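Local structure of uncharacterized protein (4NZK) at residues A[75-89]-A[333-347]. The protein is of unknown function but belongs to the DHHW family of the SGNH hydrolase clan and may have a hydrolase-like fold. Sequence-based numbering, arbitrary orientation. Where two conformers were deposited one is given.
Sequences SLYGGGDGANYASYL and MCTFSAVGENAEGIK
Tyr88 and Glu344 join the helix that begins at Ala83 to the chain's last helix. Tyr88 OH donates to Glu344 OE1 in a very short bond of 2.5 Å. Ring and carboxylate planes stand 80° apart, and the carboxylate sits at the ring edge. Glu344 bends at chi2 (-54°), which folds its carboxylate back toward the helix opposite. The other oxygen, Glu344 OE2, takes an N-H from Asn84 ND2 at 3.0 Å. That bond is nearly straight and arrives on the syn side, but tilted out of the carboxylate plane. Lys347 lays CB over the centre of the Tyr88 ring, a CH-pi contact at 3.6 Å from the centroid, while Asn84 O lies over the opposite face. With an alanine in place of Tyr88, Glu344 OE1 would probably lose this donor, and a gap would open beside Ile346 and Lys347.

Tyr85 points deeper. CG lies anti to the backbone N (chi1 174°), and the ring runs in between Ala338 and Leu89. Ala338 CB sits over one face, 4.0 Å from the Tyr85 centroid. In one of its two conformers, selenomethionine Met333 brings CE to the edge at Tyr85 CE1 (3.6 Å); its oblique Met-aromatic contact is therefore doubtful. The Tyr85 hydroxyl is hydrogen-bonded to Asn104. A water links Tyr85 N to Ala338 O, and another links Gly82 N to Val339 O.

Farther along, Tyr77 turns its edge to the face of Phe336, a T-shaped pair with centroids 5.1 Å apart. Val339 reaches the Tyr77 OH with both methyls; that hydroxyl is hydrogen-bonded to Ser129. Gly80 lies so close to Val339 that a CB would clash.

The glycine-rich loop after strand 70-75 thus leads into helix 83-96, which packs on the C-terminal part of strand 328-334 in the mixed sheet and on the helices after it, consistent with an SGNH hydrolase-like fold. Tyr85 is buried, while the Glu344 bonds lie on a more exposed side, where two donors from one helix probably stabilise the carboxylate.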
# COMPACT_ATOMS: atom_id res chain seq x y z
N SER A 75 3.96 -8.64 -12.78
CA SER A 75 2.91 -8.01 -13.59
C SER A 75 3.58 -6.99 -14.52
O SER A 75 4.34 -6.13 -14.07
CB SER A 75 1.91 -7.28 -12.68
OG SER A 75 1.21 -8.12 -11.82
N LEU A 76 3.27 -7.09 -15.80
CA LEU A 76 3.79 -6.16 -16.79
C LEU A 76 2.93 -4.90 -16.80
O LEU A 76 1.73 -4.94 -16.61
CB LEU A 76 3.84 -6.83 -18.17
CG LEU A 76 4.75 -8.08 -18.19
CD1 LEU A 76 4.56 -8.90 -19.45
CD2 LEU A 76 6.22 -7.75 -17.98
N TYR A 77 3.57 -3.77 -17.06
CA TYR A 77 2.92 -2.47 -16.93
C TYR A 77 2.82 -1.80 -18.28
O TYR A 77 3.79 -1.81 -19.05
CB TYR A 77 3.73 -1.60 -15.97
CG TYR A 77 3.09 -0.28 -15.67
CD1 TYR A 77 1.79 -0.19 -15.17
CD2 TYR A 77 3.79 0.89 -15.82
CE1 TYR A 77 1.21 1.04 -14.87
CE2 TYR A 77 3.21 2.12 -15.54
CZ TYR A 77 1.93 2.19 -15.06
OH TYR A 77 1.31 3.37 -14.77
N GLY A 78 1.65 -1.19 -18.54
CA GLY A 78 1.39 -0.50 -19.81
C GLY A 78 1.48 1.01 -19.78
O GLY A 78 1.50 1.67 -20.82
N GLY A 79 1.60 1.58 -18.59
CA GLY A 79 1.72 3.02 -18.46
C GLY A 79 0.38 3.72 -18.25
O GLY A 79 -0.66 3.09 -18.12
N GLY A 80 0.43 5.05 -18.20
CA GLY A 80 -0.75 5.88 -17.94
C GLY A 80 -0.34 7.16 -17.26
O GLY A 80 0.60 7.20 -16.45
N ASP A 81 -1.07 8.23 -17.59
CA ASP A 81 -0.70 9.54 -17.10
C ASP A 81 -1.21 9.87 -15.70
O ASP A 81 -0.71 10.79 -15.08
CB ASP A 81 -1.00 10.66 -18.10
CG ASP A 81 -2.46 10.90 -18.37
OD1 ASP A 81 -3.39 10.37 -17.68
OD2 ASP A 81 -2.68 11.73 -19.32
N GLY A 82 -2.21 9.12 -15.22
CA GLY A 82 -2.80 9.37 -13.92
C GLY A 82 -3.49 10.72 -13.80
O GLY A 82 -3.63 11.26 -12.70
N ALA A 83 -3.95 11.27 -14.91
CA ALA A 83 -4.55 12.59 -14.86
C ALA A 83 -5.82 12.65 -14.03
O ALA A 83 -6.05 13.60 -13.28
CB ALA A 83 -4.83 13.09 -16.27
N ASN A 84 -6.65 11.62 -14.15
CA ASN A 84 -7.88 11.59 -13.36
C ASN A 84 -7.56 11.56 -11.88
O ASN A 84 -8.06 12.36 -11.12
CB ASN A 84 -8.75 10.41 -13.73
CG ASN A 84 -9.40 10.54 -15.10
OD1 ASN A 84 -9.20 11.49 -15.85
ND2 ASN A 84 -10.22 9.58 -15.40
N TYR A 85 -6.69 10.62 -11.50
CA TYR A 85 -6.26 10.51 -10.10
C TYR A 85 -5.76 11.86 -9.57
O TYR A 85 -6.17 12.28 -8.49
CB TYR A 85 -5.12 9.46 -10.05
CG TYR A 85 -4.46 9.30 -8.71
CD1 TYR A 85 -5.05 8.54 -7.73
CD2 TYR A 85 -3.23 9.89 -8.43
CE1 TYR A 85 -4.43 8.36 -6.49
CE2 TYR A 85 -2.61 9.71 -7.19
CZ TYR A 85 -3.21 8.95 -6.23
OH TYR A 85 -2.68 8.76 -4.99
N ALA A 86 -4.86 12.50 -10.30
CA ALA A 86 -4.32 13.78 -9.81
C ALA A 86 -5.44 14.80 -9.65
O ALA A 86 -5.46 15.52 -8.67
CB ALA A 86 -3.25 14.33 -10.74
N SER A 87 -6.36 14.86 -10.60
CA SER A 87 -7.48 15.80 -10.50
C SER A 87 -8.36 15.53 -9.28
O SER A 87 -8.83 16.46 -8.63
CB SER A 87 -8.30 15.76 -11.78
OG SER A 87 -9.34 16.72 -11.78
N TYR A 88 -8.57 14.26 -8.96
CA TYR A 88 -9.37 13.90 -7.80
C TYR A 88 -8.66 14.28 -6.50
O TYR A 88 -9.29 14.77 -5.55
CB TYR A 88 -9.71 12.42 -7.82
CG TYR A 88 -10.40 11.92 -9.08
CD1 TYR A 88 -11.14 12.77 -9.87
CD2 TYR A 88 -10.28 10.59 -9.47
CE1 TYR A 88 -11.74 12.33 -11.04
CE2 TYR A 88 -10.90 10.13 -10.62
CZ TYR A 88 -11.61 11.01 -11.40
OH TYR A 88 -12.23 10.56 -12.57
N LEU A 89 -7.38 13.99 -6.41
CA LEU A 89 -6.61 14.41 -5.23
C LEU A 89 -6.65 15.92 -5.08
O LEU A 89 -6.78 16.44 -3.98
CB LEU A 89 -5.13 13.97 -5.30
CG LEU A 89 -4.83 12.67 -4.60
CD1 LEU A 89 -5.58 11.49 -5.17
CD2 LEU A 89 -3.35 12.42 -4.64
N MSE A 333 -0.98 4.04 -3.05
CA MSE A 333 -1.42 2.92 -3.85
C MSE A 333 -0.39 2.60 -4.88
O MSE A 333 0.55 3.37 -5.08
CB MSE A 333 -2.74 3.25 -4.55
CG MSE A 333 -2.78 4.56 -5.35
SE MSE A 333 -4.71 4.71 -5.85
CE MSE A 333 -4.87 5.69 -4.14
N CYS A 334 -0.53 1.46 -5.53
CA CYS A 334 0.39 1.11 -6.60
C CYS A 334 0.00 1.85 -7.88
O CYS A 334 -1.10 2.36 -8.04
CB CYS A 334 0.47 -0.39 -6.82
SG CYS A 334 -0.98 -1.05 -7.69
N THR A 335 0.93 1.85 -8.82
CA THR A 335 0.74 2.54 -10.08
C THR A 335 -0.48 2.06 -10.84
O THR A 335 -1.23 2.85 -11.38
CB THR A 335 1.97 2.43 -10.97
OG1 THR A 335 2.47 1.08 -10.87
CG2 THR A 335 3.05 3.45 -10.56
N PHE A 336 -0.69 0.75 -10.89
CA PHE A 336 -1.84 0.23 -11.62
C PHE A 336 -3.15 0.82 -11.08
O PHE A 336 -4.08 1.10 -11.82
CB PHE A 336 -1.91 -1.28 -11.49
CG PHE A 336 -0.84 -2.04 -12.21
CD1 PHE A 336 -1.04 -2.46 -13.53
CD2 PHE A 336 0.32 -2.42 -11.57
CE1 PHE A 336 -0.08 -3.21 -14.20
CE2 PHE A 336 1.27 -3.18 -12.23
CZ PHE A 336 1.06 -3.59 -13.53
N SER A 337 -3.23 0.98 -9.77
CA SER A 337 -4.43 1.56 -9.17
C SER A 337 -4.56 3.05 -9.50
O SER A 337 -5.64 3.51 -9.86
CB SER A 337 -4.43 1.42 -7.66
OG SER A 337 -4.62 0.10 -7.28
N ALA A 338 -3.46 3.80 -9.40
CA ALA A 338 -3.52 5.23 -9.61
C ALA A 338 -3.84 5.58 -11.05
O ALA A 338 -4.49 6.59 -11.29
CB ALA A 338 -2.21 5.89 -9.22
N VAL A 339 -3.36 4.80 -12.02
CA VAL A 339 -3.59 5.11 -13.43
C VAL A 339 -4.83 4.46 -14.04
O VAL A 339 -5.25 4.84 -15.14
CB VAL A 339 -2.37 4.85 -14.32
CG1 VAL A 339 -1.13 5.53 -13.74
CG2 VAL A 339 -2.13 3.36 -14.55
N GLY A 340 -5.42 3.53 -13.31
CA GLY A 340 -6.53 2.70 -13.79
C GLY A 340 -7.84 2.95 -13.09
O GLY A 340 -8.09 4.03 -12.52
N GLU A 341 -8.68 1.93 -13.11
CA GLU A 341 -10.04 2.03 -12.61
C GLU A 341 -10.14 2.31 -11.10
O GLU A 341 -11.07 2.97 -10.64
CB GLU A 341 -10.83 0.77 -13.02
CG GLU A 341 -10.90 0.60 -14.54
CD GLU A 341 -11.88 -0.46 -15.04
OE1 GLU A 341 -11.84 -1.61 -14.56
OE2 GLU A 341 -12.67 -0.14 -15.95
N ASN A 342 -9.20 1.81 -10.30
CA ASN A 342 -9.31 2.01 -8.86
C ASN A 342 -9.32 3.48 -8.45
O ASN A 342 -9.97 3.86 -7.48
CB ASN A 342 -8.17 1.31 -8.12
CG ASN A 342 -8.40 -0.19 -7.98
OD1 ASN A 342 -9.51 -0.70 -8.23
ND2 ASN A 342 -7.36 -0.90 -7.57
N ALA A 343 -8.61 4.33 -9.18
CA ALA A 343 -8.56 5.73 -8.87
C ALA A 343 -9.93 6.36 -8.96
O ALA A 343 -10.19 7.36 -8.31
CB ALA A 343 -7.63 6.41 -9.83
N GLU A 344 -10.80 5.80 -9.80
CA GLU A 344 -12.14 6.37 -9.93
C GLU A 344 -12.91 6.28 -8.62
O GLU A 344 -13.89 7.02 -8.42
CB GLU A 344 -12.92 5.70 -11.07
CG GLU A 344 -12.23 5.84 -12.42
CD GLU A 344 -11.91 7.29 -12.81
OE1 GLU A 344 -12.78 8.17 -12.64
OE2 GLU A 344 -10.77 7.58 -13.26
N GLY A 345 -12.47 5.42 -7.71
CA GLY A 345 -13.11 5.33 -6.40
C GLY A 345 -12.97 6.61 -5.59
O GLY A 345 -13.78 6.92 -4.70
N ILE A 346 -11.93 7.37 -5.88
CA ILE A 346 -11.75 8.62 -5.19
C ILE A 346 -12.93 9.53 -5.57
O ILE A 346 -13.53 10.15 -4.70
CB ILE A 346 -10.38 9.25 -5.46
CG1 ILE A 346 -9.27 8.26 -5.02
CG2 ILE A 346 -10.26 10.60 -4.75
CD1 ILE A 346 -7.86 8.64 -5.50
N LYS A 347 -13.23 9.61 -6.86
CA LYS A 347 -14.33 10.46 -7.34
C LYS A 347 -15.67 9.89 -6.91
O LYS A 347 -16.49 10.59 -6.34
CB LYS A 347 -14.28 10.58 -8.86
CG LYS A 347 -15.44 11.38 -9.42
CD LYS A 347 -15.46 11.44 -10.92
CE LYS A 347 -16.71 12.22 -11.35
NZ LYS A 347 -16.79 12.47 -12.82
O HOH W 1 -4.22 7.23 -16.30
O HOH W 2 -6.00 8.12 -13.04